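Local coordinates for protein cytochrome c, mono-and diheme variant (Methylophaga aminisulfidivorans MP, PDB 7C90) that probably carries electrons through a covalently bound heme c, as a cytochrome cL of the methanol oxidation system of a marine methylotrophic bacterium, at residues G66-N71 and E143-M148; A79-F84 and M148-S153. One frame throughout, in Å; residues are numbered along the deposited sequence.

Contact 1 (G66-N71 and E143-M148); sequences GENLYN and EILHIM
The loop 66-71 runs past one flank of helix 141-153, bringing the CA atoms of Asn68 and Leu145 to 6.5 Å and those of Tyr70 and His146 to 6.4 Å. Asn68 OD1 accepts from Tyr70 N at 3.0 Å, the donor standing well above the carbonyl plane, and so closes an Asx turn. Its ND2 is turned to the helix and gives a nearly straight bond (165°) to Leu145 O, 2.9 Å away and close to the amide plane. With CG anti to the backbone N (chi1 -176°), the amide reaches across to the helix; both ends are engaged, which fixes its flip, and Met148 CB packs against ND2. The turn also presents Tyr70, whose CD2 edge rests on Leu145 CB at 3.8 Å. Its ring overlaps the imidazole of His146 obliquely, with planes 32° apart and centroids separated by 4.0 Å. The polar ends of this pair converge on one residue at the start of the helix: the bond from His146 ND1 to Asp142 O fixes the turn of the imidazole, while that between Tyr70 OH and Asp142 OD1 fixes the position of the phenol end. Closest in the overlap, Tyr70 CE2 sits over the imidazole face, 3.3 Å from His146 CE1.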
loop_
_atom_site.group_PDB
_atom_site.type_symbol
_atom_site.label_atom_id
_atom_site.label_comp_id
_atom_site.label_asym_id
_atom_site.label_seq_id
_atom_site.Cartn_x
_atom_site.Cartn_y
_atom_site.Cartn_z
ATOM N N GLY A 66 -0.878 -24.120 -20.561
ATOM C CA GLY A 66 -0.248 -23.247 -19.560
ATOM C C GLY A 66 1.027 -22.610 -20.091
ATOM O O GLY A 66 1.795 -22.122 -19.264
ATOM N N GLU A 67 1.234 -22.614 -21.414
ATOM C CA GLU A 67 2.380 -21.966 -22.098
ATOM C C GLU A 67 1.907 -20.641 -22.708
ATOM O O GLU A 67 0.826 -20.622 -23.309
ATOM C CB GLU A 67 2.974 -22.854 -23.188
ATOM C CG GLU A 67 4.166 -22.205 -23.890
ATOM C CD GLU A 67 4.881 -23.048 -24.938
ATOM O OE1 GLU A 67 4.195 -23.818 -25.654
ATOM O OE2 GLU A 67 6.130 -22.932 -25.034
ATOM N N ASN A 68 2.708 -19.578 -22.568
ATOM C CA ASN A 68 2.393 -18.217 -23.080
ATOM C C ASN A 68 3.166 -17.982 -24.384
ATOM O O ASN A 68 4.351 -17.710 -24.286
ATOM C CB ASN A 68 2.713 -17.139 -22.038
ATOM C CG ASN A 68 2.312 -15.762 -22.522
ATOM O OD1 ASN A 68 1.827 -15.626 -23.649
ATOM N ND2 ASN A 68 2.482 -14.755 -21.681
ATOM N N LEU A 69 2.516 -18.133 -25.547
ATOM C CA LEU A 69 3.149 -17.983 -26.876
ATOM C C LEU A 69 3.738 -16.587 -27.010
ATOM O O LEU A 69 4.593 -16.429 -27.875
ATOM C CB LEU A 69 2.117 -18.164 -27.995
ATOM C CG LEU A 69 1.620 -19.580 -28.236
ATOM C CD1 LEU A 69 0.776 -19.625 -29.502
ATOM C CD2 LEU A 69 2.778 -20.568 -28.285
ATOM N N TYR A 70 3.250 -15.594 -26.263
ATOM C CA TYR A 70 3.717 -14.198 -26.469
ATOM C C TYR A 70 5.098 -13.984 -25.852
ATOM O O TYR A 70 5.641 -12.933 -26.173
ATOM C CB TYR A 70 2.741 -13.142 -25.949
ATOM C CG TYR A 70 1.411 -13.067 -26.655
ATOM C CD1 TYR A 70 1.293 -13.100 -28.046
ATOM C CD2 TYR A 70 0.254 -12.941 -25.913
ATOM C CE1 TYR A 70 0.053 -13.010 -28.667
ATOM C CE2 TYR A 70 -0.988 -12.834 -26.510
ATOM C CZ TYR A 70 -1.092 -12.865 -27.893
ATOM O OH TYR A 70 -2.337 -12.761 -28.440
ATOM N N ASN A 71 5.654 -14.918 -25.061
ATOM C CA ASN A 71 6.985 -14.727 -24.431
ATOM C C ASN A 71 8.072 -14.401 -25.473
ATOM O O ASN A 71 9.072 -13.767 -25.079
ATOM C CB ASN A 71 7.401 -15.916 -23.559
ATOM C CG ASN A 71 6.607 -15.970 -22.271
ATOM O OD1 ASN A 71 5.989 -14.973 -21.892
ATOM N ND2 ASN A 71 6.593 -17.122 -21.614
ATOM N N GLU A 143 -5.043 -9.891 -23.046
ATOM C CA GLU A 143 -4.323 -8.728 -22.483
ATOM C C GLU A 143 -3.442 -9.179 -21.318
ATOM O O GLU A 143 -2.305 -8.733 -21.216
ATOM C CB GLU A 143 -5.305 -7.643 -22.067
ATOM C CG GLU A 143 -5.939 -6.930 -23.238
ATOM C CD GLU A 143 -7.034 -5.954 -22.821
ATOM O OE1 GLU A 143 -7.822 -6.255 -21.853
ATOM O OE2 GLU A 143 -7.095 -4.882 -23.449
ATOM N N ILE A 144 -3.930 -10.086 -20.489
ATOM C CA ILE A 144 -3.120 -10.637 -19.364
ATOM C C ILE A 144 -1.880 -11.336 -19.932
ATOM O O ILE A 144 -0.777 -11.098 -19.414
ATOM C CB ILE A 144 -3.991 -11.538 -18.474
ATOM C CG1 ILE A 144 -5.015 -10.696 -17.704
ATOM C CG2 ILE A 144 -3.143 -12.382 -17.523
ATOM C CD1 ILE A 144 -6.108 -11.521 -17.039
ATOM N N LEU A 145 -2.020 -12.130 -20.988
ATOM C CA LEU A 145 -0.853 -12.849 -21.572
ATOM C C LEU A 145 0.146 -11.839 -22.167
ATOM O O LEU A 145 1.339 -12.069 -22.079
ATOM C CB LEU A 145 -1.333 -13.842 -22.632
ATOM C CG LEU A 145 -2.229 -14.955 -22.114
ATOM C CD1 LEU A 145 -2.763 -15.796 -23.264
ATOM C CD2 LEU A 145 -1.458 -15.816 -21.142
ATOM N N HIS A 146 -0.321 -10.752 -22.763
ATOM C CA HIS A 146 0.556 -9.648 -23.243
ATOM C C HIS A 146 1.365 -9.087 -22.075
ATOM O O HIS A 146 2.617 -8.958 -22.170
ATOM C CB HIS A 146 -0.289 -8.572 -23.923
ATOM C CG HIS A 146 -0.624 -8.908 -25.332
ATOM N ND1 HIS A 146 -1.765 -9.542 -25.692
ATOM C CD2 HIS A 146 0.056 -8.687 -26.471
ATOM C CE1 HIS A 146 -1.814 -9.658 -27.006
ATOM N NE2 HIS A 146 -0.693 -9.156 -27.508
ATOM N N ILE A 147 0.676 -8.767 -20.985
ATOM C CA ILE A 147 1.333 -8.181 -19.781
ATOM C C ILE A 147 2.341 -9.189 -19.267
ATOM O O ILE A 147 3.425 -8.790 -18.838
ATOM C CB ILE A 147 0.289 -7.788 -18.713
ATOM C CG1 ILE A 147 -0.579 -6.619 -19.198
ATOM C CG2 ILE A 147 0.974 -7.488 -17.387
ATOM C CD1 ILE A 147 -1.702 -6.237 -18.245
ATOM N N MET A 148 1.950 -10.460 -19.216
ATOM C CA MET A 148 2.853 -11.530 -18.722
ATOM C C MET A 148 4.110 -11.613 -19.601
ATOM O O MET A 148 5.224 -11.650 -19.023
ATOM C CB MET A 148 2.151 -12.874 -18.678
ATOM C CG MET A 148 1.203 -12.958 -17.490
ATOM S SD MET A 148 0.045 -14.337 -17.674
ATOM C CE MET A 148 1.124 -15.745 -17.854
#

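Contact 2 (A79-F84 and M148-S153); sequences AGESLF and MAWVRS
One face of the Trp150 indole meets Glu81 at its pyrrole end and Phe84 at its benzo end, where helix 74-87 meets helix 141-153. This is the near-perpendicular helix pair of the cytochrome c fold, whose N- and C-terminal helices correspond here to 74-87 and 141-153; the segment axes cross at -98° and approach to 7.9 Å. Glu81 CA lies over the five-membered ring in a CH-pi contact, 3.6 Å from its centroid, and CB and CG run on over the same face, Glu81 CG 3.3 Å from Trp150 NE1. With CG anti to the backbone N (chi1 -180°), the indole extends over Glu81 toward Phe84, where CZ3 stands over the ring centre, 3.4 Å from Phe84 CG, the planes inclined at 42°. Val151 CG2 touches Phe84 CD2 at 3.9 Å. An alanine in place of Trp150 would probably leave a gap between the helices and set the Phe84 ring free to turn, close to Cys88 and His92, which hold the heme. Further out, Ile77 and Met85 also touch the Trp150 side chain. Gly80 permits the close approach, its CA 5.2 Å from that of Trp150; a CB here would press on Trp150 CB, which already meets Gly80 C at 3.6 Å.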
loop_
_atom_site.group_PDB
_atom_site.type_symbol
_atom_site.label_atom_id
_atom_site.label_comp_id
_atom_site.label_asym_id
_atom_site.label_seq_id
_atom_site.Cartn_x
_atom_site.Cartn_y
_atom_site.Cartn_z
ATOM N N ALA A 79 3.166 -4.249 -26.796
ATOM C CA ALA A 79 1.758 -4.026 -26.389
ATOM C C ALA A 79 1.566 -4.353 -24.888
ATOM O O ALA A 79 0.839 -3.609 -24.205
ATOM C CB ALA A 79 0.843 -4.820 -27.294
ATOM N N GLY A 80 2.253 -5.374 -24.363
ATOM C CA GLY A 80 2.212 -5.730 -22.929
ATOM C C GLY A 80 2.813 -4.630 -22.063
ATOM O O GLY A 80 2.341 -4.429 -20.945
ATOM N N GLU A 81 3.846 -3.939 -22.538
ATOM C CA GLU A 81 4.514 -2.861 -21.768
ATOM C C GLU A 81 3.480 -1.776 -21.488
ATOM O O GLU A 81 3.377 -1.362 -20.351
ATOM C CB GLU A 81 5.668 -2.236 -22.540
ATOM C CG GLU A 81 6.495 -1.273 -21.721
ATOM C CD GLU A 81 6.900 -0.048 -22.519
ATOM O OE1 GLU A 81 7.771 -0.196 -23.416
ATOM O OE2 GLU A 81 6.298 1.035 -22.279
ATOM N N SER A 82 2.743 -1.375 -22.515
ATOM C CA SER A 82 1.743 -0.286 -22.458
ATOM C C SER A 82 0.579 -0.706 -21.535
ATOM O O SER A 82 0.105 0.142 -20.783
ATOM C CB SER A 82 1.318 0.093 -23.856
ATOM O OG SER A 82 0.060 0.738 -23.834
ATOM N N LEU A 83 0.179 -1.984 -21.530
ATOM C CA LEU A 83 -0.959 -2.494 -20.702
ATOM C C LEU A 83 -0.541 -2.579 -19.228
ATOM O O LEU A 83 -1.370 -2.254 -18.346
ATOM C CB LEU A 83 -1.417 -3.857 -21.217
ATOM C CG LEU A 83 -2.097 -3.816 -22.584
ATOM C CD1 LEU A 83 -2.110 -5.190 -23.226
ATOM C CD2 LEU A 83 -3.509 -3.270 -22.475
ATOM N N PHE A 84 0.700 -2.977 -18.973
ATOM C CA PHE A 84 1.309 -2.989 -17.623
ATOM C C PHE A 84 1.350 -1.569 -17.039
ATOM O O PHE A 84 1.003 -1.414 -15.875
ATOM C CB PHE A 84 2.715 -3.565 -17.662
ATOM C CG PHE A 84 3.384 -3.613 -16.324
ATOM C CD1 PHE A 84 4.065 -2.514 -15.845
ATOM C CD2 PHE A 84 3.330 -4.749 -15.555
ATOM C CE1 PHE A 84 4.705 -2.565 -14.620
ATOM C CE2 PHE A 84 3.959 -4.793 -14.321
ATOM C CZ PHE A 84 4.659 -3.705 -13.865
ATOM N N MET A 148 1.950 -10.460 -19.216
ATOM C CA MET A 148 2.853 -11.530 -18.722
ATOM C C MET A 148 4.110 -11.613 -19.601
ATOM O O MET A 148 5.224 -11.650 -19.023
ATOM C CB MET A 148 2.151 -12.874 -18.678
ATOM C CG MET A 148 1.203 -12.958 -17.490
ATOM S SD MET A 148 0.045 -14.337 -17.674
ATOM C CE MET A 148 1.124 -15.745 -17.854
ATOM N N ALA A 149 3.978 -11.624 -20.923
ATOM C CA ALA A 149 5.181 -11.665 -21.805
ATOM C C ALA A 149 6.100 -10.485 -21.454
ATOM O O ALA A 149 7.315 -10.700 -21.300
ATOM C CB ALA A 149 4.810 -11.651 -23.264
ATOM N N TRP A 150 5.553 -9.284 -21.256
ATOM C CA TRP A 150 6.382 -8.082 -20.945
ATOM C C TRP A 150 7.071 -8.270 -19.595
ATOM O O TRP A 150 8.248 -7.944 -19.477
ATOM C CB TRP A 150 5.560 -6.774 -21.019
ATOM C CG TRP A 150 6.438 -5.611 -20.711
ATOM C CD1 TRP A 150 7.307 -4.983 -21.554
ATOM C CD2 TRP A 150 6.656 -5.048 -19.411
ATOM N NE1 TRP A 150 8.015 -4.039 -20.873
ATOM C CE2 TRP A 150 7.659 -4.066 -19.558
ATOM C CE3 TRP A 150 6.114 -5.292 -18.143
ATOM C CZ2 TRP A 150 8.106 -3.296 -18.485
ATOM C CZ3 TRP A 150 6.582 -4.554 -17.080
ATOM C CH2 TRP A 150 7.556 -3.562 -17.249
ATOM N N VAL A 151 6.361 -8.761 -18.577
ATOM C CA VAL A 151 6.939 -8.977 -17.225
ATOM C C VAL A 151 8.116 -9.953 -17.350
ATOM O O VAL A 151 9.164 -9.728 -16.651
ATOM C CB VAL A 151 5.869 -9.453 -16.213
ATOM C CG1 VAL A 151 6.490 -9.920 -14.913
ATOM C CG2 VAL A 151 4.825 -8.372 -15.911
ATOM N N ARG A 152 7.985 -11.009 -18.170
ATOM C CA ARG A 152 9.100 -11.983 -18.322
ATOM C C ARG A 152 10.271 -11.309 -19.061
ATOM O O ARG A 152 11.371 -11.573 -18.680
ATOM C CB ARG A 152 8.647 -13.251 -19.036
ATOM C CG ARG A 152 7.574 -14.016 -18.290
ATOM C CD ARG A 152 7.915 -14.329 -16.845
ATOM N NE ARG A 152 7.016 -15.388 -16.421
ATOM C CZ ARG A 152 6.791 -15.770 -15.172
ATOM N NH1 ARG A 152 7.395 -15.174 -14.161
ATOM N NH2 ARG A 152 5.915 -16.728 -14.946
ATOM N N SER A 153 10.010 -10.411 -20.007
ATOM C CA SER A 153 11.024 -9.799 -20.908
ATOM C C SER A 153 11.959 -8.888 -20.103
ATOM O O SER A 153 13.100 -8.716 -20.536
ATOM C CB SER A 153 10.359 -9.046 -22.036
ATOM O OG SER A 153 9.805 -7.800 -21.577
#

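In the fold
From the N terminus, the chain leaves helix 57-65 and enters the loop of contact 1, then forms helix 74-87, which supplies the first half of contact 2. It next passes the heme-attachment residues Cys88, Cys91 and His92 and helix 117-126 before helix 141-153 supplies the second half of each contact. Contact 1 thus closes a loop of 71 residues and contact 2 one of 63; their segments alternate, so the loops cross rather than nest. Met148 belongs to both, and Ala149 packs back on Tyr70 and Asn71, while Ile147, which touches the heme, packs on Leu83. Helix 141-153 thereby ties the loop between helices 57-65 and 74-87 to helix 74-87 itself.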